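Local coordinates for OTU domain-containing protein wMelOTU (Wolbachia pipientis wMel, PDB 6W9O) that probably acts as a bacterial effector deubiquitinase, a cysteine protease of the OTU family that cleaves ubiquitin from its conjugates, at residues G51-R59 against T71-C79. Numbering follows the deposited sequence.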
ATOM      1  N   GLY A  51      -1.986  13.682   3.205  1.00 20.83           N
ATOM      2  CA  GLY A  51      -0.850  12.956   3.724  1.00 18.13           C
ATOM      3  C   GLY A  51      -1.103  11.457   3.759  1.00 16.76           C
ATOM      4  O   GLY A  51      -0.164  10.675   3.995  1.00 16.57           O
ATOM      5  N   SER A  52      -2.372  11.033   3.617  1.00 17.54           N
ATOM      6  CA  SER A  52      -2.720   9.628   3.724  1.00 15.54           C
ATOM      7  C   SER A  52      -2.894   8.946   2.375  1.00 14.66           C
ATOM      8  O   SER A  52      -3.497   7.865   2.322  1.00 14.95           O
ATOM      9  CB  SER A  52      -3.998   9.475   4.545  1.00 18.66           C
ATOM     10  OG  SER A  52      -3.674   9.828   5.909  1.00 21.82           O
ATOM     11  N   CYS A  53      -2.295   9.483   1.298  1.00 15.27           N
ATOM     12  CA  CYS A  53      -2.532   8.870  -0.017  1.00 15.21           C
ATOM     13  C   CYS A  53      -2.074   7.425  -0.093  1.00 15.43           C
ATOM     14  O   CYS A  53      -2.629   6.665  -0.888  1.00 15.20           O
ATOM     15  CB  CYS A  53      -1.833   9.671  -1.121  1.00 14.06           C
ATOM     16  SG  CYS A  53      -0.016   9.708  -1.023  1.00 16.72           S
ATOM     17  N   PHE A  54      -1.026   7.018   0.648  1.00 12.86           N
ATOM     18  CA  PHE A  54      -0.619   5.617   0.564  1.00 12.45           C
ATOM     19  C   PHE A  54      -1.717   4.740   1.104  1.00 13.90           C
ATOM     20  O   PHE A  54      -2.127   3.759   0.453  1.00 13.09           O
ATOM     21  CB  PHE A  54       0.669   5.365   1.403  1.00 12.26           C
ATOM     22  CG  PHE A  54       0.969   3.918   1.531  1.00 12.88           C
ATOM     23  CD1 PHE A  54       1.484   3.198   0.431  1.00 13.98           C
ATOM     24  CD2 PHE A  54       0.630   3.260   2.682  1.00 13.90           C
ATOM     25  CE1 PHE A  54       1.652   1.838   0.495  1.00 14.96           C
ATOM     26  CE2 PHE A  54       0.794   1.882   2.780  1.00 14.22           C
ATOM     27  CZ  PHE A  54       1.296   1.159   1.664  1.00 14.33           C
ATOM     28  N   PHE A  55      -2.205   5.082   2.290  1.00 12.41           N
ATOM     29  CA  PHE A  55      -3.238   4.275   2.948  1.00 13.58           C
ATOM     30  C   PHE A  55      -4.524   4.285   2.148  1.00 15.24           C
ATOM     31  O   PHE A  55      -5.207   3.232   2.028  1.00 14.80           O
ATOM     32  CB  PHE A  55      -3.469   4.838   4.356  1.00 13.47           C
ATOM     33  CG  PHE A  55      -2.206   4.794   5.198  1.00 12.47           C
ATOM     34  CD1 PHE A  55      -1.778   3.627   5.788  1.00 13.28           C
ATOM     35  CD2 PHE A  55      -1.452   5.956   5.346  1.00 13.72           C
ATOM     36  CE1 PHE A  55      -0.610   3.583   6.512  1.00 14.98           C
ATOM     37  CE2 PHE A  55      -0.280   5.911   6.085  1.00 14.51           C
ATOM     38  CZ  PHE A  55       0.133   4.746   6.669  1.00 14.82           C
ATOM     39  N   ASP A  56      -4.883   5.442   1.606  1.00 13.48           N
ATOM     40  CA  ASP A  56      -6.121   5.542   0.816  1.00 12.74           C
ATOM     41  C   ASP A  56      -5.996   4.768  -0.495  1.00 15.68           C
ATOM     42  O   ASP A  56      -6.998   4.168  -0.960  1.00 15.46           O
ATOM     43  CB  ASP A  56      -6.424   7.008   0.535  1.00 16.00           C
ATOM     44  CG  ASP A  56      -7.845   7.219   0.020  1.00 18.08           C
ATOM     45  OD1 ASP A  56      -8.770   6.737   0.722  1.00 19.58           O
ATOM     46  OD2 ASP A  56      -8.054   7.939  -0.999  1.00 20.05           O
ATOM     47  N   SER A  57      -4.832   4.778  -1.129  1.00 14.47           N
ATOM     48  CA  SER A  57      -4.659   3.996  -2.364  1.00 12.69           C
ATOM     49  C   SER A  57      -4.732   2.506  -2.068  1.00 12.74           C
ATOM     50  O   SER A  57      -5.450   1.745  -2.764  1.00 13.17           O
ATOM     51  CB  SER A  57      -3.285   4.317  -2.973  1.00 12.50           C
ATOM     52  OG  SER A  57      -3.230   5.675  -3.372  1.00 14.23           O
ATOM     53  N   PHE A  58      -4.058   2.058  -1.000  1.00 13.07           N
ATOM     54  CA  PHE A  58      -4.130   0.653  -0.591  1.00 13.39           C
ATOM     55  C   PHE A  58      -5.563   0.258  -0.267  1.00 12.31           C
ATOM     56  O   PHE A  58      -6.033  -0.796  -0.701  1.00 15.32           O
ATOM     57  CB  PHE A  58      -3.223   0.453   0.643  1.00 13.29           C
ATOM     58  CG  PHE A  58      -3.045  -0.984   1.069  1.00 12.50           C
ATOM     59  CD1 PHE A  58      -1.875  -1.690   0.729  1.00 14.08           C
ATOM     60  CD2 PHE A  58      -4.023  -1.633   1.846  1.00 14.69           C
ATOM     61  CE1 PHE A  58      -1.733  -3.031   1.117  1.00 16.26           C
ATOM     62  CE2 PHE A  58      -3.831  -2.961   2.259  1.00 16.16           C
ATOM     63  CZ  PHE A  58      -2.686  -3.646   1.830  1.00 16.38           C
ATOM     64  N   ARG A  59      -6.273   1.095   0.488  1.00 12.17           N
ATOM     65  CA  ARG A  59      -7.680   0.801   0.848  1.00 12.63           C
ATOM     66  C   ARG A  59      -8.536   0.594  -0.388  1.00 14.92           C
ATOM     67  O   ARG A  59      -9.406  -0.299  -0.393  1.00 13.80           O
ATOM     68  CB  ARG A  59      -8.243   2.025   1.628  1.00 16.91           C
ATOM     69  CG  ARG A  59      -9.776   2.101   1.710  1.00 18.33           C
ATOM     70  CD  ARG A  59     -10.209   3.380   2.360  1.00 17.83           C
ATOM     71  NE  ARG A  59     -10.325   4.451   1.374  1.00 18.43           N
ATOM     72  CZ  ARG A  59     -11.341   4.616   0.519  1.00 21.59           C
ATOM     73  NH1 ARG A  59     -12.346   3.735   0.447  1.00 20.44           N
ATOM     74  NH2 ARG A  59     -11.351   5.687  -0.273  1.00 22.19           N
ATOM     75  N   THR A  71     -11.016   1.706   6.597  1.00 20.10           N
ATOM     76  CA  THR A  71     -10.697   3.122   6.389  1.00 20.60           C
ATOM     77  C   THR A  71      -9.189   3.355   6.414  1.00 21.76           C
ATOM     78  O   THR A  71      -8.407   2.541   6.904  1.00 18.18           O
ATOM     79  CB  THR A  71     -11.327   4.003   7.467  1.00 20.41           C
ATOM     80  OG1 THR A  71     -10.738   3.662   8.733  1.00 21.82           O
ATOM     81  CG2 THR A  71     -12.858   3.837   7.515  1.00 22.48           C
ATOM     82  N   ALA A  72      -8.790   4.503   5.878  1.00 20.05           N
ATOM     83  CA  ALA A  72      -7.386   4.864   5.932  1.00 19.03           C
ATOM     84  C   ALA A  72      -6.909   4.995   7.376  1.00 18.27           C
ATOM     85  O   ALA A  72      -5.755   4.618   7.701  1.00 18.26           O
ATOM     86  CB  ALA A  72      -7.172   6.165   5.140  1.00 20.65           C
ATOM     87  N   GLU A  73      -7.768   5.506   8.255  1.00 18.82           N
ATOM     88  CA  GLU A  73      -7.409   5.596   9.676  1.00 17.50           C
ATOM     89  C   GLU A  73      -7.200   4.215  10.276  1.00 20.63           C
ATOM     90  O   GLU A  73      -6.289   4.015  11.089  1.00 20.15           O
ATOM     91  CB  GLU A  73      -8.463   6.386  10.465  1.00 21.43           C
ATOM     92  CG  GLU A  73      -8.151   6.456  11.934  1.00 31.08           C
ATOM     93  CD  GLU A  73      -9.204   7.209  12.720  1.00 52.86           C
ATOM     94  OE1 GLU A  73      -8.882   7.667  13.837  1.00 59.51           O
ATOM     95  OE2 GLU A  73     -10.355   7.336  12.228  1.00 62.65           O
ATOM     96  N   LYS A  74      -8.071   3.251   9.928  1.00 18.22           N
ATOM     97  CA  LYS A  74      -7.902   1.910  10.462  1.00 19.81           C
ATOM     98  C   LYS A  74      -6.590   1.297   9.976  1.00 18.29           C
ATOM     99  O   LYS A  74      -5.926   0.608  10.750  1.00 17.41           O
ATOM    100  CB  LYS A  74      -9.099   1.047  10.028  1.00 19.72           C
ATOM    101  CG  LYS A  74      -8.989  -0.460  10.413  1.00 26.85           C
ATOM    102  CD  LYS A  74      -8.882  -0.719  11.876  1.00 29.70           C
ATOM    103  CE  LYS A  74      -9.177  -2.210  12.173  1.00 33.64           C
ATOM    104  NZ  LYS A  74      -9.049  -2.461  13.643  1.00 37.78           N
ATOM    105  N   LEU A  75      -6.189   1.568   8.720  1.00 16.83           N
ATOM    106  CA  LEU A  75      -4.920   1.041   8.219  1.00 16.44           C
ATOM    107  C   LEU A  75      -3.738   1.626   8.999  1.00 16.22           C
ATOM    108  O   LEU A  75      -2.803   0.891   9.352  1.00 15.18           O
ATOM    109  CB  LEU A  75      -4.749   1.298   6.720  1.00 14.87           C
ATOM    110  CG  LEU A  75      -5.809   0.554   5.910  1.00 16.89           C
ATOM    111  CD1 LEU A  75      -5.675   1.052   4.480  1.00 18.29           C
ATOM    112  CD2 LEU A  75      -5.576  -0.974   5.935  1.00 16.87           C
ATOM    113  N   ARG A  76      -3.790   2.929   9.339  1.00 15.33           N
ATOM    114  CA  ARG A  76      -2.747   3.491  10.214  1.00 15.56           C
ATOM    115  C   ARG A  76      -2.780   2.811  11.572  1.00 17.44           C
ATOM    116  O   ARG A  76      -1.736   2.475  12.135  1.00 16.08           O
ATOM    117  CB  ARG A  76      -2.931   5.009  10.382  1.00 15.94           C
ATOM    118  CG  ARG A  76      -2.607   5.810   9.114  1.00 14.86           C
ATOM    119  CD  ARG A  76      -2.842   7.294   9.398  1.00 18.28           C
ATOM    120  NE  ARG A  76      -2.451   8.139   8.251  1.00 17.04           N
ATOM    121  CZ  ARG A  76      -1.192   8.521   7.998  1.00 17.57           C
ATOM    122  NH1 ARG A  76      -0.161   8.130   8.778  1.00 16.05           N
ATOM    123  NH2 ARG A  76      -0.967   9.300   6.936  1.00 16.16           N
ATOM    124  N   ASN A  77      -3.988   2.558  12.118  1.00 16.77           N
ATOM    125  CA  ASN A  77      -4.065   1.888  13.420  1.00 15.48           C
ATOM    126  C   ASN A  77      -3.497   0.462  13.373  1.00 15.30           C
ATOM    127  O   ASN A  77      -2.911   0.001  14.362  1.00 18.17           O
ATOM    128  CB  ASN A  77      -5.511   1.843  13.882  1.00 19.77           C
ATOM    129  CG  ASN A  77      -5.593   1.493  15.328  1.00 29.34           C
ATOM    130  OD1 ASN A  77      -5.177   2.298  16.199  1.00 34.04           O
ATOM    131  ND2 ASN A  77      -6.129   0.295  15.627  1.00 34.07           N
ATOM    132  N   ASP A  78      -3.656  -0.227  12.242  1.00 16.06           N
ATOM    133  CA  ASP A  78      -3.067  -1.568  12.086  1.00 15.86           C
ATOM    134  C   ASP A  78      -1.543  -1.484  12.175  1.00 16.88           C
ATOM    135  O   ASP A  78      -0.883  -2.376  12.731  1.00 18.91           O
ATOM    136  CB  ASP A  78      -3.396  -2.133  10.693  1.00 15.18           C
ATOM    137  CG  ASP A  78      -4.904  -2.482  10.481  1.00 17.51           C
ATOM    138  OD1 ASP A  78      -5.629  -2.751  11.475  1.00 21.69           O
ATOM    139  OD2 ASP A  78      -5.287  -2.467   9.284  1.00 18.18           O
ATOM    140  N   CYS A  79      -0.982  -0.368  11.709  1.00 14.33           N
ATOM    141  CA  CYS A  79       0.472  -0.226  11.771  1.00 15.66           C
ATOM    142  C   CYS A  79       0.902   0.128  13.179  1.00 16.25           C
ATOM    143  O   CYS A  79       1.907  -0.392  13.682  1.00 15.92           O
ATOM    144  CB  CYS A  79       0.915   0.855  10.767  1.00 15.38           C
ATOM    145  SG  CYS A  79       0.638   0.305   9.030  1.00 15.56           S
TER
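F55 lays one ring face against the aliphatic chain of R76, whose CG stands 3.7 Å from the ring centroid in a CH-pi contact only 6° off the normal. The opposite face is covered by F54 CD2 of its own helix, so the ring is sandwiched. The R76 chain, extended from CG to NE, carries its guanidinium over the CD2-CE2 side of the ring, with R76 CZ 3.4 Å from F55 CE2 and the two planes 44° apart. There it grips S52 side-on: R76 NE and NH2 both donate to the single acceptor S52 OG, at 3.1 and 2.9 Å, with OG almost in the guanidinium plane. NH1 bonds to the backbone carbonyls of I117 and R122, which further fixes the buried charge. S52 directly precedes C53, at the helix start where OTU proteases carry their nucleophilic cysteine, so this grip holds the loop beside the probable active-site cysteine. F55 is a knob in the hole formed by A72, L75, R76 and C79, with C79 SG near the ring plane at its edge. L75 reaches back in the other direction, bringing CD1 to 3.3 Å from F55 O and also against R59 CB and the F58 ring. R59 lays CD against T71 CA and A72 N, and a bend at chi3 then turns NE and NH2 to D56 OD1 in a salt bridge. T71 OG1 caps helix 72-84 by accepting from K74 N. The axes of segments 53-59 and 72-79 pass 8.8 Å apart at 108°, so the first two helices of the chain cross steeply. Beyond them, helix 126-137 packs on F58, L75 and C79; F54, S57 and F58 reach strand 181-188, and F54 and S57 meet F192 of strand 191-197.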